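Local coordinates for uncharacterized protein (Ruminococcus gnavus, PDB 4QAN) that is of unknown function but has a cystatin-like fold, belongs as a divergent member to the NTF2-like superfamily, and binds a magnesium ion, at residues M71-L76 with M270-L275; L76-P79 with Y85-P88; G261-E266 with Q352-P357; K63-L68 with A280-K285. One frame throughout, in Å; residues are numbered along the deposited sequence.

Contact 1 (M71-L76 with M270-L275)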
loop_
_atom_site.group_PDB
_atom_site.type_symbol
_atom_site.label_atom_id
_atom_site.label_comp_id
_atom_site.label_asym_id
_atom_site.label_seq_id
_atom_site.Cartn_x
_atom_site.Cartn_y
_atom_site.Cartn_z
HETATM N N MSE A 71 -11.530 2.892 11.821
HETATM C CA MSE A 71 -10.946 2.216 10.660
HETATM C C MSE A 71 -11.518 0.828 10.684
HETATM O O MSE A 71 -11.651 0.230 11.755
HETATM C CB MSE A 71 -9.416 2.151 10.843
HETATM C CG MSE A 71 -8.524 2.615 9.700
HETATM SE SE MSE A 71 -8.793 4.520 9.270
HETATM C CE MSE A 71 -8.610 4.293 7.318
ATOM N N GLN A 72 -11.899 0.297 9.531
ATOM C CA GLN A 72 -12.108 -1.143 9.461
ATOM C C GLN A 72 -10.825 -1.754 8.928
ATOM O O GLN A 72 -10.036 -1.084 8.265
ATOM C CB GLN A 72 -13.357 -1.549 8.676
ATOM C CG GLN A 72 -13.378 -1.203 7.203
ATOM C CD GLN A 72 -14.668 -1.659 6.540
ATOM O OE1 GLN A 72 -15.634 -2.023 7.218
ATOM N NE2 GLN A 72 -14.692 -1.644 5.209
ATOM N N LEU A 73 -10.612 -3.015 9.279
ATOM C CA LEU A 73 -9.333 -3.695 9.086
ATOM C C LEU A 73 -8.859 -3.718 7.631
ATOM O O LEU A 73 -7.695 -3.441 7.373
ATOM C CB LEU A 73 -9.424 -5.120 9.660
ATOM C CG LEU A 73 -8.130 -5.922 9.701
ATOM C CD1 LEU A 73 -7.135 -5.256 10.635
ATOM C CD2 LEU A 73 -8.405 -7.340 10.146
ATOM N N ILE A 74 -9.747 -4.013 6.676
ATOM C CA ILE A 74 -9.350 -4.016 5.257
ATOM C C ILE A 74 -8.926 -2.654 4.727
ATOM O O ILE A 74 -8.371 -2.592 3.636
ATOM C CB ILE A 74 -10.420 -4.550 4.273
ATOM C CG1 ILE A 74 -11.784 -3.918 4.547
ATOM C CG2 ILE A 74 -10.485 -6.069 4.284
ATOM C CD1 ILE A 74 -12.638 -3.836 3.301
ATOM N N ASP A 75 -9.176 -1.573 5.473
ATOM C CA ASP A 75 -8.705 -0.240 5.076
ATOM C C ASP A 75 -7.316 0.103 5.616
ATOM O O ASP A 75 -6.766 1.147 5.283
ATOM C CB ASP A 75 -9.718 0.840 5.478
ATOM C CG ASP A 75 -11.058 0.695 4.745
ATOM O OD1 ASP A 75 -11.089 0.129 3.632
ATOM O OD2 ASP A 75 -12.084 1.145 5.282
ATOM N N LEU A 76 -6.743 -0.770 6.438
ATOM C CA LEU A 76 -5.369 -0.594 6.905
ATOM C C LEU A 76 -4.413 -1.571 6.195
ATOM O O LEU A 76 -4.800 -2.711 5.929
ATOM C CB LEU A 76 -5.290 -0.803 8.421
ATOM C CG LEU A 76 -5.868 0.331 9.283
ATOM C CD1 LEU A 76 -5.858 -0.033 10.762
ATOM C CD2 LEU A 76 -5.125 1.644 9.065
HETATM N N MSE A 270 -8.641 -10.635 -0.210
HETATM C CA MSE A 270 -8.886 -12.037 -0.519
HETATM C C MSE A 270 -8.291 -12.908 0.569
HETATM O O MSE A 270 -8.962 -13.788 1.091
HETATM C CB MSE A 270 -8.331 -12.375 -1.906
HETATM C CG MSE A 270 -8.582 -13.856 -2.184
HETATM SE SE MSE A 270 -7.930 -14.469 -3.924
HETATM C CE MSE A 270 -6.042 -14.739 -3.426
ATOM N N LEU A 271 -7.039 -12.669 0.936
ATOM C CA LEU A 271 -6.414 -13.441 2.003
ATOM C C LEU A 271 -7.193 -13.305 3.318
ATOM O O LEU A 271 -7.362 -14.297 4.046
ATOM C CB LEU A 271 -4.956 -13.015 2.212
ATOM C CG LEU A 271 -4.048 -13.056 0.985
ATOM C CD1 LEU A 271 -2.685 -12.514 1.343
ATOM C CD2 LEU A 271 -3.935 -14.458 0.400
ATOM N N TYR A 272 -7.677 -12.094 3.623
ATOM C CA TYR A 272 -8.440 -11.876 4.854
ATOM C C TYR A 272 -9.727 -12.693 4.789
ATOM O O TYR A 272 -10.215 -13.186 5.813
ATOM C CB TYR A 272 -8.746 -10.387 5.063
ATOM C CG TYR A 272 -7.582 -9.528 5.571
ATOM C CD1 TYR A 272 -6.263 -10.008 5.619
ATOM C CD2 TYR A 272 -7.812 -8.233 6.003
ATOM C CE1 TYR A 272 -5.236 -9.208 6.082
ATOM C CE2 TYR A 272 -6.784 -7.422 6.448
ATOM C CZ TYR A 272 -5.507 -7.912 6.489
ATOM O OH TYR A 272 -4.513 -7.095 6.951
ATOM N N GLY A 273 -10.262 -12.868 3.585
ATOM C CA GLY A 273 -11.452 -13.712 3.393
ATOM C C GLY A 273 -11.223 -15.157 3.825
ATOM O O GLY A 273 -12.077 -15.761 4.488
ATOM N N PHE A 274 -10.077 -15.720 3.442
ATOM C CA PHE A 274 -9.729 -17.101 3.829
ATOM C C PHE A 274 -9.395 -17.168 5.320
ATOM O O PHE A 274 -9.677 -18.158 5.979
ATOM C CB PHE A 274 -8.538 -17.640 3.022
ATOM C CG PHE A 274 -8.819 -17.827 1.559
ATOM C CD1 PHE A 274 -9.746 -18.756 1.126
ATOM C CD2 PHE A 274 -8.115 -17.100 0.604
ATOM C CE1 PHE A 274 -9.992 -18.932 -0.223
ATOM C CE2 PHE A 274 -8.364 -17.270 -0.751
ATOM C CZ PHE A 274 -9.298 -18.197 -1.161
ATOM N N LEU A 275 -8.791 -16.112 5.841
ATOM C CA LEU A 275 -8.494 -16.029 7.263
ATOM C C LEU A 275 -9.720 -15.773 8.135
ATOM O O LEU A 275 -9.631 -15.881 9.356
ATOM C CB LEU A 275 -7.477 -14.930 7.513
ATOM C CG LEU A 275 -6.088 -15.175 6.933
ATOM C CD1 LEU A 275 -5.277 -13.882 6.894
ATOM C CD2 LEU A 275 -5.374 -16.231 7.747
HETATM O O HOH W 1 -5.081 -4.667 7.747
#
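The Y272 ring reaches out from helix 254-275 and meets L73 and I74 at its CD2-CE2 rim, one from each side of the ring plane, both obliquely. CE2 of Y272 lies 3.8 Å from CG of L73, and the methyl CD2 of L73 follows at 4.0 Å. CD2 of Y272, one ring atom nearer the helix, lies 3.8 Å from CG2 of I74. The L73 side chain runs at about a right angle to that of Y272. L73 sends CG anti to its own backbone N (chi1 -173°), and this carries the isobutyl group over to the tyrosine. In I74 the CG2 branch does the touching, while CD1 leads off from the helix. Beyond the ring, in its plane, sits water 1. It is hydrogen-bonded to Y272 OH (2.6 Å) and lies 2.7 Å from L76 O, to which it can donate. Around this, K268 on the same helix gives NZ to the carbonyl oxygens of I74 and L76, and D75 pairs with K265. Beside these lysine ties, segment 71-76 is thus joined to the helix by carbon contacts and a water bridge. L73 and I74 hold the CD2-CE2 rim between them, and the water links the tyrosine hydroxyl to a backbone carbonyl.

Contact 2 (L76-P79 with Y85-P88)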
loop_
_atom_site.group_PDB
_atom_site.type_symbol
_atom_site.label_atom_id
_atom_site.label_comp_id
_atom_site.label_asym_id
_atom_site.label_seq_id
_atom_site.Cartn_x
_atom_site.Cartn_y
_atom_site.Cartn_z
ATOM N N LEU A 76 -6.743 -0.770 6.438
ATOM C CA LEU A 76 -5.369 -0.594 6.905
ATOM C C LEU A 76 -4.413 -1.571 6.195
ATOM O O LEU A 76 -4.800 -2.711 5.929
ATOM C CB LEU A 76 -5.290 -0.803 8.421
ATOM C CG LEU A 76 -5.868 0.331 9.283
ATOM C CD1 LEU A 76 -5.858 -0.033 10.762
ATOM C CD2 LEU A 76 -5.125 1.644 9.065
ATOM N N PRO A 77 -3.160 -1.136 5.910
ATOM C CA PRO A 77 -2.166 -2.029 5.284
ATOM C C PRO A 77 -1.899 -3.303 6.088
ATOM O O PRO A 77 -2.091 -3.324 7.303
ATOM C CB PRO A 77 -0.881 -1.173 5.221
ATOM C CG PRO A 77 -1.341 0.241 5.301
ATOM C CD PRO A 77 -2.633 0.234 6.093
ATOM N N ALA A 78 -1.459 -4.350 5.402
ATOM C CA ALA A 78 -1.266 -5.672 6.015
ATOM C C ALA A 78 -0.257 -5.603 7.147
ATOM O O ALA A 78 0.619 -4.732 7.115
ATOM C CB ALA A 78 -0.806 -6.676 4.960
ATOM N N PRO A 79 -0.368 -6.519 8.143
ATOM C CA PRO A 79 0.461 -6.534 9.346
ATOM C C PRO A 79 1.880 -7.133 9.163
ATOM O O PRO A 79 2.241 -8.151 9.774
ATOM C CB PRO A 79 -0.382 -7.360 10.324
ATOM C CG PRO A 79 -1.092 -8.322 9.450
ATOM C CD PRO A 79 -1.449 -7.522 8.233
ATOM N N TYR A 85 5.826 -12.102 5.757
ATOM C CA TYR A 85 5.056 -12.576 4.589
ATOM C C TYR A 85 4.290 -11.460 3.848
ATOM O O TYR A 85 4.265 -11.430 2.627
ATOM C CB TYR A 85 4.058 -13.645 5.056
ATOM C CG TYR A 85 3.120 -14.179 3.988
ATOM C CD1 TYR A 85 1.934 -13.519 3.667
ATOM C CD2 TYR A 85 3.396 -15.368 3.338
ATOM C CE1 TYR A 85 1.066 -14.028 2.706
ATOM C CE2 TYR A 85 2.547 -15.878 2.378
ATOM C CZ TYR A 85 1.388 -15.215 2.057
ATOM O OH TYR A 85 0.555 -15.737 1.091
ATOM N N TYR A 86 3.668 -10.551 4.590
ATOM C CA TYR A 86 2.839 -9.508 3.993
ATOM C C TYR A 86 3.568 -8.338 3.327
ATOM O O TYR A 86 2.905 -7.477 2.725
ATOM C CB TYR A 86 1.894 -8.946 5.054
ATOM C CG TYR A 86 0.805 -9.902 5.483
ATOM C CD1 TYR A 86 -0.125 -10.370 4.575
ATOM C CD2 TYR A 86 0.675 -10.300 6.815
ATOM C CE1 TYR A 86 -1.139 -11.222 4.963
ATOM C CE2 TYR A 86 -0.350 -11.138 7.207
ATOM C CZ TYR A 86 -1.250 -11.597 6.272
ATOM O OH TYR A 86 -2.277 -12.441 6.646
ATOM N N PHE A 87 4.901 -8.309 3.400
ATOM C CA PHE A 87 5.665 -7.098 3.093
ATOM C C PHE A 87 5.301 -6.448 1.761
ATOM O O PHE A 87 5.015 -5.260 1.710
ATOM C CB PHE A 87 7.190 -7.347 3.199
ATOM C CG PHE A 87 8.033 -6.152 2.797
ATOM C CD1 PHE A 87 8.403 -5.187 3.729
ATOM C CD2 PHE A 87 8.440 -5.984 1.476
ATOM C CE1 PHE A 87 9.158 -4.076 3.352
ATOM C CE2 PHE A 87 9.202 -4.883 1.093
ATOM C CZ PHE A 87 9.560 -3.928 2.032
ATOM N N PRO A 88 5.316 -7.210 0.665
ATOM C CA PRO A 88 4.984 -6.502 -0.578
ATOM C C PRO A 88 3.593 -5.843 -0.583
ATOM O O PRO A 88 3.410 -4.811 -1.249
ATOM C CB PRO A 88 5.073 -7.604 -1.637
ATOM C CG PRO A 88 5.996 -8.647 -1.027
ATOM C CD PRO A 88 5.664 -8.623 0.435
#
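A78 and P79 pack against Y86 without a direct hydrogen bond between the two segments. CB of A78 points at the base of the tyrosine side chain, 3.5 Å from CB of Y86 and 3.6 Å from its CG. P79 comes over one face of the ring. Its CD sits 4.2 Å from the ring centroid and 28° off the normal, a CH-pi contact. CG of P79 is 3.7 Å from CE2 of Y86, so two proline carbons lie along the same side of the ring. Y86 CG lies anti to the carbonyl carbon (chi1 -70°), which turns the ring toward A78 and P79. On the face opposite P79, CD1 of Y85 stands 3.9 Å above the Y86 plane, offset toward the rim. At the far end, Y86 OH is hydrogen-bonded to L297 O, which holds the tip of the ring. With an alanine at Y86, P79 would probably lose its aromatic partner and L297 O the hydroxyl that binds it, and a gap would open beside A78. On the backbone side, A78 O accepts a hydrogen bond from T90 on helix 87-108. The contact closes a short loop just before that helix. Helix 254-275 flanks it, with L271 and L275 on Y86 and Y272 on P79.

Contact 3 (G261-E266 with Q352-P357)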
loop_
_atom_site.group_PDB
_atom_site.type_symbol
_atom_site.label_atom_id
_atom_site.label_comp_id
_atom_site.label_asym_id
_atom_site.label_seq_id
_atom_site.Cartn_x
_atom_site.Cartn_y
_atom_site.Cartn_z
ATOM N N GLY A 261 -0.885 -0.486 -5.623
ATOM C CA GLY A 261 -1.491 -0.288 -4.308
ATOM C C GLY A 261 -2.902 -0.826 -4.199
ATOM O O GLY A 261 -3.222 -1.488 -3.227
ATOM N N GLU A 262 -3.742 -0.543 -5.187
ATOM C CA GLU A 262 -5.128 -1.055 -5.214
ATOM C C GLU A 262 -5.180 -2.579 -5.332
ATOM O O GLU A 262 -5.991 -3.241 -4.680
ATOM C CB GLU A 262 -5.920 -0.488 -6.410
ATOM C CG GLU A 262 -6.257 0.981 -6.353
ATOM C CD GLU A 262 -7.405 1.291 -5.404
ATOM O OE1 GLU A 262 -7.835 0.391 -4.642
ATOM O OE2 GLU A 262 -7.880 2.451 -5.421
ATOM N N TYR A 263 -4.351 -3.144 -6.199
ATOM C CA TYR A 263 -4.424 -4.592 -6.385
ATOM C C TYR A 263 -3.941 -5.291 -5.111
ATOM O O TYR A 263 -4.518 -6.293 -4.701
ATOM C CB TYR A 263 -3.659 -5.063 -7.622
ATOM C CG TYR A 263 -3.906 -6.528 -7.932
ATOM C CD1 TYR A 263 -5.103 -6.943 -8.517
ATOM C CD2 TYR A 263 -2.951 -7.501 -7.624
ATOM C CE1 TYR A 263 -5.344 -8.278 -8.789
ATOM C CE2 TYR A 263 -3.174 -8.841 -7.901
ATOM C CZ TYR A 263 -4.378 -9.226 -8.482
ATOM O OH TYR A 263 -4.615 -10.549 -8.779
ATOM N N ALA A 264 -2.906 -4.733 -4.485
ATOM C CA ALA A 264 -2.432 -5.217 -3.208
ATOM C C ALA A 264 -3.563 -5.257 -2.170
ATOM O O ALA A 264 -3.676 -6.211 -1.383
ATOM C CB ALA A 264 -1.289 -4.360 -2.702
ATOM N N LYS A 265 -4.356 -4.198 -2.154
ATOM C CA LYS A 265 -5.504 -4.137 -1.289
ATOM C C LYS A 265 -6.506 -5.243 -1.577
ATOM O O LYS A 265 -7.033 -5.831 -0.625
ATOM C CB LYS A 265 -6.196 -2.786 -1.396
ATOM C CG LYS A 265 -7.202 -2.601 -0.285
ATOM C CD LYS A 265 -7.846 -1.241 -0.291
ATOM C CE LYS A 265 -8.811 -1.164 0.881
ATOM N NZ LYS A 265 -9.550 0.106 0.866
ATOM N N GLU A 266 -6.784 -5.499 -2.864
ATOM C CA GLU A 266 -7.729 -6.570 -3.280
ATOM C C GLU A 266 -7.202 -7.944 -2.896
ATOM O O GLU A 266 -7.970 -8.838 -2.509
ATOM C CB GLU A 266 -7.926 -6.637 -4.811
ATOM C CG GLU A 266 -8.703 -5.531 -5.511
ATOM C CD GLU A 266 -8.701 -5.691 -7.060
ATOM O OE1 GLU A 266 -9.171 -6.736 -7.641
ATOM O OE2 GLU A 266 -8.225 -4.734 -7.721
ATOM N N GLN A 352 -6.932 -9.364 -14.479
ATOM C CA GLN A 352 -7.436 -7.975 -14.489
ATOM C C GLN A 352 -7.992 -7.584 -13.124
ATOM O O GLN A 352 -7.652 -6.530 -12.600
ATOM C CB GLN A 352 -8.482 -7.779 -15.565
ATOM C CG GLN A 352 -9.071 -6.376 -15.616
ATOM C CD GLN A 352 -9.936 -6.173 -16.842
ATOM O OE1 GLN A 352 -11.145 -6.043 -16.738
ATOM N NE2 GLN A 352 -9.317 -6.160 -18.013
ATOM N N SER A 353 -8.774 -8.468 -12.515
ATOM C CA SER A 353 -9.267 -8.254 -11.151
ATOM C C SER A 353 -9.613 -9.556 -10.442
ATOM O O SER A 353 -9.779 -10.601 -11.061
ATOM C CB SER A 353 -10.495 -7.320 -11.145
ATOM O OG SER A 353 -11.633 -8.010 -11.615
ATOM N N LEU A 354 -9.707 -9.467 -9.126
ATOM C CA LEU A 354 -10.098 -10.572 -8.290
ATOM C C LEU A 354 -11.622 -10.552 -8.090
ATOM O O LEU A 354 -12.123 -10.789 -6.991
ATOM C CB LEU A 354 -9.334 -10.512 -6.957
ATOM C CG LEU A 354 -7.807 -10.587 -7.106
ATOM C CD1 LEU A 354 -7.065 -10.445 -5.772
ATOM C CD2 LEU A 354 -7.380 -11.861 -7.826
ATOM N N SER A 355 -12.351 -10.295 -9.177
ATOM C CA SER A 355 -13.807 -10.291 -9.162
ATOM C C SER A 355 -14.340 -11.084 -10.338
ATOM O O SER A 355 -13.647 -11.324 -11.320
ATOM C CB SER A 355 -14.331 -8.859 -9.269
ATOM O OG SER A 355 -14.050 -8.329 -10.552
ATOM N N ALA A 356 -15.594 -11.473 -10.231
ATOM C CA ALA A 356 -16.337 -12.009 -11.356
ATOM C C ALA A 356 -17.778 -11.518 -11.257
ATOM O O ALA A 356 -18.634 -12.192 -10.676
ATOM C CB ALA A 356 -16.282 -13.521 -11.364
ATOM N N PRO A 357 -18.054 -10.343 -11.851
ATOM C CA PRO A 357 -19.372 -9.744 -11.782
ATOM C C PRO A 357 -20.466 -10.704 -12.240
ATOM O O PRO A 357 -21.584 -10.664 -11.722
ATOM C CB PRO A 357 -19.283 -8.573 -12.751
ATOM C CG PRO A 357 -17.851 -8.242 -12.831
ATOM C CD PRO A 357 -17.098 -9.503 -12.594
HETATM O O HOH W 2 -7.490 -4.864 -10.323
#
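A classic beta bulge, in which Q352 and S353 both face T341, ends strand 349-353, and here the strand meets helix 254-275. From the helix, E266 faces S353 and L354, and Y263 packs on L354. The backbone N of L354 donates a nearly straight hydrogen bond to E266 OE1 (3.2 Å, 175°), and the N-H meets the oxygen nearly along its C-O axis. The E266 chain is extended beyond CG, which lets the carboxylate span the gap. Its other oxygen, OE2, takes a hydrogen bond from water 2 at 2.7 Å. The same water donates to Q352 O at 2.8 Å. Beside this network, L354 crosses Y263 at about a right angle. Its CG lies 3.8 Å from CE1 of Y263, and its CD2 lies 3.2 Å from Y263 OH. Replacing Y263 by an alanine would probably open a gap beside the L354 side chain and leave it freer to turn. F228 of helix 221-234 touches both Y263 and L354. The buried Y263 OH has no hydrogen-bonding partner in the model, so the tyrosine contributes by packing here. The polar link falls to E266, with one oxygen bound directly to L354 N just after the bulge and the other linked through water to Q352 O.

Contact 4 (K63-L68 with A280-K285)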
loop_
_atom_site.group_PDB
_atom_site.type_symbol
_atom_site.label_atom_id
_atom_site.label_comp_id
_atom_site.label_asym_id
_atom_site.label_seq_id
_atom_site.Cartn_x
_atom_site.Cartn_y
_atom_site.Cartn_z
ATOM N N LYS A 63 -1.546 -0.741 19.244
ATOM C CA LYS A 63 -1.596 0.688 19.569
ATOM C C LYS A 63 -2.212 1.519 18.447
ATOM O O LYS A 63 -3.040 2.389 18.694
ATOM C CB LYS A 63 -0.197 1.220 19.907
ATOM C CG LYS A 63 0.417 0.613 21.162
ATOM C CD LYS A 63 -0.307 1.040 22.432
ATOM C CE LYS A 63 -0.156 0.002 23.541
ATOM N NZ LYS A 63 -1.216 0.121 24.583
ATOM N N THR A 64 -1.807 1.237 17.216
ATOM C CA THR A 64 -2.325 1.943 16.055
ATOM C C THR A 64 -3.835 1.744 15.928
ATOM O O THR A 64 -4.569 2.689 15.628
ATOM C CB THR A 64 -1.602 1.500 14.773
ATOM O OG1 THR A 64 -0.209 1.812 14.881
ATOM C CG2 THR A 64 -2.153 2.199 13.574
ATOM N N ALA A 65 -4.307 0.535 16.194
ATOM C CA ALA A 65 -5.744 0.258 16.114
ATOM C C ALA A 65 -6.528 1.042 17.175
ATOM O O ALA A 65 -7.643 1.504 16.924
ATOM C CB ALA A 65 -6.008 -1.233 16.252
ATOM N N GLU A 66 -5.940 1.186 18.356
ATOM C CA GLU A 66 -6.560 1.962 19.426
ATOM C C GLU A 66 -6.678 3.455 19.055
ATOM O O GLU A 66 -7.674 4.099 19.363
ATOM C CB GLU A 66 -5.802 1.745 20.741
ATOM C CG GLU A 66 -5.973 0.319 21.268
ATOM C CD GLU A 66 -5.169 0.012 22.523
ATOM O OE1 GLU A 66 -4.074 0.583 22.700
ATOM O OE2 GLU A 66 -5.634 -0.818 23.332
ATOM N N GLU A 67 -5.675 3.978 18.362
ATOM C CA GLU A 67 -5.706 5.341 17.844
ATOM C C GLU A 67 -6.718 5.561 16.690
ATOM O O GLU A 67 -7.200 6.683 16.501
ATOM C CB GLU A 67 -4.287 5.738 17.408
ATOM C CG GLU A 67 -4.161 7.012 16.575
ATOM C CD GLU A 67 -4.502 8.294 17.331
ATOM O OE1 GLU A 67 -4.653 8.255 18.578
ATOM O OE2 GLU A 67 -4.591 9.355 16.663
ATOM N N LEU A 68 -7.047 4.515 15.932
ATOM C CA LEU A 68 -7.940 4.655 14.772
ATOM C C LEU A 68 -9.146 3.710 14.823
ATOM O O LEU A 68 -9.348 2.904 13.912
ATOM C CB LEU A 68 -7.153 4.401 13.485
ATOM C CG LEU A 68 -5.801 5.102 13.346
ATOM C CD1 LEU A 68 -5.042 4.552 12.150
ATOM C CD2 LEU A 68 -5.980 6.604 13.221
ATOM N N ALA A 280 -13.659 -7.724 9.911
ATOM C CA ALA A 280 -13.267 -7.358 11.273
ATOM C C ALA A 280 -13.314 -5.842 11.498
ATOM O O ALA A 280 -12.901 -5.058 10.632
ATOM C CB ALA A 280 -11.865 -7.881 11.574
ATOM N N ARG A 281 -13.820 -5.449 12.661
ATOM C CA ARG A 281 -13.832 -4.044 13.103
ATOM C C ARG A 281 -12.829 -3.819 14.236
ATOM O O ARG A 281 -12.562 -4.729 15.016
ATOM C CB ARG A 281 -15.224 -3.657 13.588
ATOM C CG ARG A 281 -16.093 -3.021 12.523
ATOM C CD ARG A 281 -16.421 -3.976 11.399
ATOM N NE ARG A 281 -17.428 -3.399 10.520
ATOM C CZ ARG A 281 -17.888 -3.977 9.414
ATOM N NH1 ARG A 281 -17.429 -5.161 9.025
ATOM N NH2 ARG A 281 -18.810 -3.361 8.685
ATOM N N LEU A 282 -12.289 -2.608 14.335
ATOM C CA LEU A 282 -11.331 -2.281 15.398
ATOM C C LEU A 282 -11.943 -1.562 16.596
ATOM O O LEU A 282 -11.259 -1.352 17.599
ATOM C CB LEU A 282 -10.196 -1.420 14.848
ATOM C CG LEU A 282 -9.443 -2.004 13.659
ATOM C CD1 LEU A 282 -8.391 -1.019 13.194
ATOM C CD2 LEU A 282 -8.812 -3.346 14.002
ATOM N N TYR A 283 -13.211 -1.175 16.516
ATOM C CA TYR A 283 -13.820 -0.419 17.614
ATOM C C TYR A 283 -14.287 -1.326 18.736
ATOM O O TYR A 283 -14.630 -2.495 18.509
ATOM C CB TYR A 283 -14.973 0.471 17.144
ATOM C CG TYR A 283 -16.144 -0.212 16.463
ATOM C CD1 TYR A 283 -17.049 -1.005 17.179
ATOM C CD2 TYR A 283 -16.382 -0.027 15.108
ATOM C CE1 TYR A 283 -18.144 -1.602 16.557
ATOM C CE2 TYR A 283 -17.473 -0.619 14.477
ATOM C CZ TYR A 283 -18.350 -1.405 15.204
ATOM O OH TYR A 283 -19.431 -1.993 14.583
ATOM N N GLY A 284 -14.289 -0.770 19.945
ATOM C CA GLY A 284 -14.793 -1.459 21.125
ATOM C C GLY A 284 -14.134 -2.800 21.349
ATOM O O GLY A 284 -14.805 -3.785 21.664
ATOM N N LYS A 285 -12.819 -2.836 21.158
ATOM C CA LYS A 285 -12.035 -4.033 21.391
ATOM C C LYS A 285 -10.940 -3.730 22.404
ATOM O O LYS A 285 -10.226 -2.739 22.274
ATOM C CB LYS A 285 -11.425 -4.521 20.082
ATOM C CG LYS A 285 -12.340 -5.415 19.261
ATOM C CD LYS A 285 -11.519 -6.253 18.289
ATOM C CE LYS A 285 -12.344 -7.350 17.641
ATOM N NZ LYS A 285 -13.309 -6.790 16.655
#
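L282, in the 280-285 loop, packs on helix 61-67, and A65 is its main partner there. From L282 CA the CB bond heads toward the helix. CG then lies anti to the carbonyl carbon (chi1 -55°), and from it the two methyls spread toward A65. CD1 comes nearest, 3.9 Å from CB of A65. CD2 stands at 4.2 Å from the same A65 CB, so the alanine methyl faces the forked end of the leucine. CD1 also passes 4.1 Å from L68 O, at the residue where the chain leaves the helix. The backbones come close here, with A65 CA and L282 CA 6.2 Å apart, a spacing that suits the small alanine. Further out, L293 of helix 287-296 and the loop residue L76 also touch L282. The loop has a polar tie of its own: K285 NZ donates to R281 O at 2.7 Å, tilted 20° from the carbonyl plane. On the helix, K63 NZ and E66 OE1 form a salt bridge, with a weak hydrogen bond of 3.5 Å. Neither of these polar links crosses the contact. With no hydrogen bond between the segments, they are joined by buried apolar carbons, and the fit depends on shape rather than on directed bonds.

How the contacts relate
Contacts 1, 2 and 4 form a connected group, and contact 3 joins it through helix 254-275. Contacts 1 and 2 share L76, with centres about 10 Å apart. Y272 OH packs against P79 CD at 3.3 Å. Contacts 1 and 4 are about 13 Å apart between centres, and L76 CD1 meets L282 CD1 at 3.6 Å. Along the chain, contacts 1 and 2 are nested inside the long loop closed by contact 4. Contact 3 reaches contact 1 by the salt bridge from K265 NZ to D75 OD1, 3.2 Å long. Contacts 3 and 4 do not touch, and their centres are about 25 Å apart. All four lie away from S360, a magnesium-binding residue, although no magnesium is bound to this chain in the model.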